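Local coordinates for MaoC domain protein dehydratase (Chloroflexus aurantiacus, PDB 4E3E) that catalyses the reversible dehydration of beta-methylmalyl-CoA to mesaconyl-CoA in the glyoxylate assimilation cycle, at residues I205-G210 and A291-L296; L310-V315 and Y344-P349. One frame throughout, in Å; residues are numbered along the deposited sequence.

Both contacts lie in the same antiparallel sheet, on the same side of the chain's centre, with centres about 12 Å apart. Contact 1 pairs strand 204-212, at the edge of the sheet within this chain, with strand 288-300; contact 2 pairs strand 307-318 with strand 338-349. Along the chain contact 1 is complete before contact 2 begins. Strands 288-300 and 307-318 are sheet neighbours, so the four strands run 204-212, 288-300, 307-318, 338-349. Across the middle seam a probable backbone hydrogen bond joins Trp292 to Val315, and the hydroxyls of Ser293 and Thr314 meet. The polar chain His207, Ser293, Thr314, Tyr344 thus ties four successive strands, from the edge strand inward, across one sheet face.

Contact 1. Residues I205-G210 and A291-L296; sequences IDHVDG and AWSEIL
An antiparallel pairing at the edge of the hotdog sheet joins Ile205 and Asp206 to Ser293 and Trp292. Ile205 and Ser293 form the hydrogen-bonded pair: Ile205 N donates to Ser293 O at 2.7 Å, and Ser293 N returns to Ile205 O at 2.9 Å. Beyond Asp206, His207 N reaches Ala291 O at 3.1 Å. The His207 ring, its CG anti to the carbonyl carbon (chi1 -58°), has Ile205 O over the centre of one face. Ser293 OG lies at the ring edge, in its plane, and hydrogen-bonds His207 NE2 at 2.7 Å, nearly straight (173°). ND1 bonds to Asn263 O, just beyond helix 250-265's middle, so both ring nitrogens are held and the ring's rotation is fixed. His207 CD2 packs against Ala291 CB at 3.9 Å. Asp206 OD1 accepts from Val208 N at 2.9 Å, from above the carboxylate plane, while its OD2 forms a salt bridge to Arg320. A water accepts from Ala291 N at 2.8 Å and donates to Asp209 O, bridging the two segments. Asp206 and Val208 form an Asx turn within the irregular part of edge strand 204-212 of the hotdog sheet.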
loop_
_atom_site.group_PDB
_atom_site.type_symbol
_atom_site.label_atom_id
_atom_site.label_comp_id
_atom_site.label_asym_id
_atom_site.label_seq_id
_atom_site.Cartn_x
_atom_site.Cartn_y
_atom_site.Cartn_z
ATOM N N ILE A 205 22.714 7.801 21.083
ATOM C CA ILE A 205 22.888 7.447 19.673
ATOM C C ILE A 205 22.025 8.321 18.763
ATOM O O ILE A 205 20.790 8.286 18.845
ATOM C CB ILE A 205 22.507 5.977 19.440
ATOM C CG1 ILE A 205 23.291 5.073 20.402
ATOM C CG2 ILE A 205 22.750 5.580 17.988
ATOM C CD1 ILE A 205 22.762 3.656 20.466
ATOM N N ASP A 206 22.673 9.092 17.897
ATOM C CA ASP A 206 21.983 9.930 16.917
ATOM C C ASP A 206 21.686 9.063 15.697
ATOM O O ASP A 206 22.616 8.596 15.045
ATOM C CB ASP A 206 22.890 11.107 16.548
ATOM C CG ASP A 206 22.240 12.100 15.594
ATOM O OD1 ASP A 206 21.169 11.821 15.028
ATOM O OD2 ASP A 206 22.826 13.186 15.406
ATOM N N HIS A 207 20.404 8.841 15.389
ATOM C CA HIS A 207 20.035 7.974 14.255
ATOM C C HIS A 207 20.157 8.629 12.901
ATOM O O HIS A 207 20.000 7.960 11.868
ATOM C CB HIS A 207 18.662 7.338 14.466
ATOM C CG HIS A 207 18.579 6.523 15.721
ATOM N ND1 HIS A 207 19.430 5.498 15.975
ATOM C CD2 HIS A 207 17.749 6.630 16.832
ATOM C CE1 HIS A 207 19.149 4.971 17.181
ATOM N NE2 HIS A 207 18.117 5.657 17.704
ATOM N N VAL A 208 20.461 9.935 12.910
ATOM C CA VAL A 208 20.852 10.703 11.721
ATOM C C VAL A 208 19.702 10.997 10.739
ATOM O O VAL A 208 19.384 12.169 10.486
ATOM C CB VAL A 208 22.077 10.076 10.976
ATOM C CG1 VAL A 208 22.449 10.898 9.753
ATOM C CG2 VAL A 208 23.292 9.956 11.907
ATOM N N ASP A 209 19.082 9.954 10.187
ATOM C CA ASP A 209 18.095 10.146 9.116
ATOM C C ASP A 209 16.835 10.902 9.564
ATOM O O ASP A 209 16.359 10.748 10.693
ATOM C CB ASP A 209 17.686 8.798 8.501
ATOM C CG ASP A 209 18.866 8.020 7.932
ATOM O OD1 ASP A 209 19.665 7.444 8.713
ATOM O OD2 ASP A 209 18.986 7.962 6.692
ATOM N N GLY A 210 16.288 11.704 8.659
ATOM C CA GLY A 210 14.985 12.332 8.860
ATOM C C GLY A 210 14.016 11.932 7.759
ATOM O O GLY A 210 14.413 11.826 6.597
ATOM N N ALA A 291 15.204 10.880 15.049
ATOM C CA ALA A 291 15.201 10.132 16.297
ATOM C C ALA A 291 16.603 10.029 16.891
ATOM O O ALA A 291 17.610 10.041 16.166
ATOM C CB ALA A 291 14.601 8.739 16.088
ATOM N N TRP A 292 16.653 9.965 18.217
ATOM C CA TRP A 292 17.859 9.559 18.925
ATOM C C TRP A 292 17.506 8.667 20.090
ATOM O O TRP A 292 16.388 8.716 20.611
ATOM C CB TRP A 292 18.693 10.772 19.353
ATOM C CG TRP A 292 18.043 11.645 20.400
ATOM C CD1 TRP A 292 17.210 12.751 20.203
ATOM C CD2 TRP A 292 18.160 11.511 21.853
ATOM N NE1 TRP A 292 16.822 13.293 21.407
ATOM C CE2 TRP A 292 17.353 12.592 22.435
ATOM C CE3 TRP A 292 18.823 10.629 22.701
ATOM C CZ2 TRP A 292 17.238 12.765 23.802
ATOM C CZ3 TRP A 292 18.703 10.817 24.084
ATOM C CH2 TRP A 292 17.928 11.858 24.619
ATOM N N SER A 293 18.449 7.834 20.503
ATOM C CA SER A 293 18.196 6.892 21.594
ATOM C C SER A 293 19.239 6.961 22.692
ATOM O O SER A 293 20.394 7.320 22.448
ATOM C CB SER A 293 18.079 5.455 21.077
ATOM O OG SER A 293 16.997 5.361 20.160
ATOM N N GLU A 294 18.819 6.610 23.904
ATOM C CA GLU A 294 19.743 6.448 25.023
ATOM C C GLU A 294 19.624 5.020 25.532
ATOM O O GLU A 294 18.506 4.488 25.600
ATOM C CB GLU A 294 19.394 7.425 26.138
ATOM C CG GLU A 294 20.244 7.257 27.387
ATOM C CD GLU A 294 19.930 8.295 28.441
ATOM O OE1 GLU A 294 19.087 9.170 28.183
ATOM O OE2 GLU A 294 20.532 8.226 29.527
ATOM N N ILE A 295 20.756 4.394 25.872
ATOM C CA ILE A 295 20.700 3.115 26.564
ATOM C C ILE A 295 20.483 3.427 28.051
ATOM O O ILE A 295 21.428 3.838 28.749
ATOM C CB ILE A 295 21.974 2.252 26.363
ATOM C CG1 ILE A 295 22.336 2.094 24.868
ATOM C CG2 ILE A 295 21.824 0.901 27.082
ATOM C CD1 ILE A 295 21.251 1.475 23.990
ATOM N N LEU A 296 19.239 3.267 28.519
ATOM C CA LEU A 296 18.887 3.512 29.930
ATOM C C LEU A 296 19.471 2.453 30.854
ATOM O O LEU A 296 19.884 2.754 31.976
ATOM C CB LEU A 296 17.375 3.548 30.117
ATOM C CG LEU A 296 16.644 4.665 29.374
ATOM C CD1 LEU A 296 15.141 4.548 29.594
ATOM C CD2 LEU A 296 17.179 6.033 29.787
HETATM O O HOH W 1 17.200 10.318 13.164
#

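Contact 2. Residues L310-V315 and Y344-P349; sequences LRVRTV and YTVLMP
Two strands of the hotdog sheet's C-terminal half meet as a buried antiparallel pairing, Leu310 opposite Val346 and Val312 opposite Tyr344; the axes of these short segments lie 130° apart in N-to-C direction. Each pair makes two backbone hydrogen bonds, the shortest from Val312 N to Tyr344 O at 2.7 Å. Tyr344 CG sits between its backbone N and carbonyl carbon (chi1 58°), which lays the ring alongside Val312: Val312 CB stands over one face in a CH-pi contact, 4.2 Å from the ring centroid. Thr314 OG1 lies at the ring's edge, in its plane, and shares a hydrogen bond with Tyr344 OH at 2.6 Å. A leucine in place of Tyr344 would probably leave the Thr314 hydroxyl without this partner and strip Val312 of its flat aromatic cover. On the sheet face of Leu310, Val312, Tyr344 and Val346, Val312 CG2 touches Val346 CG2 at 4.0 Å, and Leu310 CB packs on Val346 CG2 at 3.8 Å. Leu310 CD1 meets the methyl CE of selenomethionine Met348 at 3.7 Å. On the opposite sheet face Arg311 salt-bridges Asp343 and Asp167, and Thr345 OG1 hydrogen-bonds Asn275 OD1. Strand 288-300 flanks 310-315, and strand 270-278 flanks 344-349.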
loop_
_atom_site.group_PDB
_atom_site.type_symbol
_atom_site.label_atom_id
_atom_site.label_comp_id
_atom_site.label_asym_id
_atom_site.label_seq_id
_atom_site.Cartn_x
_atom_site.Cartn_y
_atom_site.Cartn_z
ATOM N N LEU A 310 18.117 -4.701 26.531
ATOM C CA LEU A 310 18.481 -3.303 26.739
ATOM C C LEU A 310 17.211 -2.513 26.935
ATOM O O LEU A 310 16.231 -2.689 26.193
ATOM C CB LEU A 310 19.243 -2.734 25.543
ATOM C CG LEU A 310 20.595 -3.340 25.147
ATOM C CD1 LEU A 310 21.019 -2.804 23.780
ATOM C CD2 LEU A 310 21.675 -3.070 26.188
ATOM N N ARG A 311 17.215 -1.665 27.953
ATOM C CA ARG A 311 16.128 -0.726 28.134
ATOM C C ARG A 311 16.546 0.528 27.391
ATOM O O ARG A 311 17.615 1.085 27.658
ATOM C CB ARG A 311 15.856 -0.433 29.613
ATOM C CG ARG A 311 14.638 0.474 29.824
ATOM C CD ARG A 311 14.354 0.742 31.297
ATOM N NE ARG A 311 13.110 1.505 31.471
ATOM C CZ ARG A 311 12.490 1.689 32.636
ATOM N NH1 ARG A 311 12.982 1.170 33.757
ATOM N NH2 ARG A 311 11.367 2.392 32.685
ATOM N N VAL A 312 15.713 0.946 26.440
ATOM C CA VAL A 312 16.053 2.027 25.526
ATOM C C VAL A 312 15.017 3.129 25.635
ATOM O O VAL A 312 13.817 2.848 25.723
ATOM C CB VAL A 312 16.114 1.513 24.064
ATOM C CG1 VAL A 312 16.465 2.637 23.070
ATOM C CG2 VAL A 312 17.090 0.341 23.933
ATOM N N ARG A 313 15.484 4.377 25.651
ATOM C CA ARG A 313 14.619 5.515 25.388
ATOM C C ARG A 313 14.905 6.009 23.977
ATOM O O ARG A 313 16.041 6.385 23.668
ATOM C CB ARG A 313 14.867 6.664 26.371
ATOM C CG ARG A 313 13.924 7.849 26.151
ATOM C CD ARG A 313 14.263 9.101 26.995
ATOM N NE ARG A 313 14.477 8.787 28.412
ATOM C CZ ARG A 313 13.530 8.413 29.273
ATOM N NH1 ARG A 313 12.255 8.304 28.896
ATOM N NH2 ARG A 313 13.865 8.135 30.528
ATOM N N THR A 314 13.885 6.008 23.120
ATOM C CA THR A 314 14.013 6.689 21.834
ATOM C C THR A 314 13.157 7.940 21.855
ATOM O O THR A 314 11.968 7.895 22.186
ATOM C CB THR A 314 13.660 5.782 20.659
ATOM O OG1 THR A 314 14.502 4.603 20.703
ATOM C CG2 THR A 314 13.867 6.507 19.337
ATOM N N VAL A 315 13.770 9.056 21.504
ATOM C CA VAL A 315 13.089 10.341 21.474
ATOM C C VAL A 315 12.966 10.766 20.014
ATOM O O VAL A 315 13.971 10.806 19.300
ATOM C CB VAL A 315 13.914 11.397 22.244
ATOM C CG1 VAL A 315 13.257 12.765 22.158
ATOM C CG2 VAL A 315 14.075 10.975 23.700
ATOM N N TYR A 344 11.283 1.553 26.158
ATOM C CA TYR A 344 10.931 0.193 25.819
ATOM C C TYR A 344 12.139 -0.695 26.007
ATOM O O TYR A 344 13.244 -0.219 26.301
ATOM C CB TYR A 344 10.398 0.108 24.369
ATOM C CG TYR A 344 11.371 0.604 23.312
ATOM C CD1 TYR A 344 11.725 1.958 23.243
ATOM C CD2 TYR A 344 11.962 -0.283 22.394
ATOM C CE1 TYR A 344 12.619 2.425 22.289
ATOM C CE2 TYR A 344 12.865 0.179 21.431
ATOM C CZ TYR A 344 13.185 1.545 21.384
ATOM O OH TYR A 344 14.077 2.026 20.437
ATOM N N THR A 345 11.922 -1.989 25.847
ATOM C CA THR A 345 12.959 -2.973 26.061
ATOM C C THR A 345 13.110 -3.849 24.820
ATOM O O THR A 345 12.127 -4.443 24.320
ATOM C CB THR A 345 12.638 -3.839 27.284
ATOM O OG1 THR A 345 12.559 -3.003 28.443
ATOM C CG2 THR A 345 13.717 -4.896 27.508
ATOM N N VAL A 346 14.347 -3.926 24.332
ATOM C CA VAL A 346 14.659 -4.718 23.147
ATOM C C VAL A 346 15.447 -5.950 23.560
ATOM O O VAL A 346 16.071 -5.984 24.631
ATOM C CB VAL A 346 15.467 -3.908 22.114
ATOM C CG1 VAL A 346 14.648 -2.720 21.608
ATOM C CG2 VAL A 346 16.794 -3.427 22.723
ATOM N N LEU A 347 15.399 -6.975 22.723
ATOM C CA LEU A 347 16.264 -8.128 22.881
ATOM C C LEU A 347 17.396 -7.986 21.865
ATOM O O LEU A 347 17.151 -7.561 20.732
ATOM C CB LEU A 347 15.492 -9.432 22.637
ATOM C CG LEU A 347 14.217 -9.686 23.457
ATOM C CD1 LEU A 347 13.533 -10.969 23.001
ATOM C CD2 LEU A 347 14.515 -9.744 24.950
HETATM N N MSE A 348 18.618 -8.343 22.264
HETATM C CA MSE A 348 19.783 -8.287 21.364
HETATM C C MSE A 348 20.680 -9.487 21.587
HETATM O O MSE A 348 20.942 -9.853 22.731
HETATM C CB MSE A 348 20.548 -6.989 21.634
HETATM C CG MSE A 348 21.795 -6.880 20.759
HETATM SE SE MSE A 348 22.634 -5.091 20.894
HETATM C CE MSE A 348 21.281 -3.817 20.190
ATOM N N PRO A 349 21.186 -10.108 20.499
ATOM C CA PRO A 349 22.120 -11.217 20.665
ATOM C C PRO A 349 23.351 -10.798 21.461
ATOM O O PRO A 349 23.801 -9.640 21.374
ATOM C CB PRO A 349 22.535 -11.551 19.236
ATOM C CG PRO A 349 21.422 -11.041 18.392
ATOM C CD PRO A 349 20.940 -9.807 19.076
#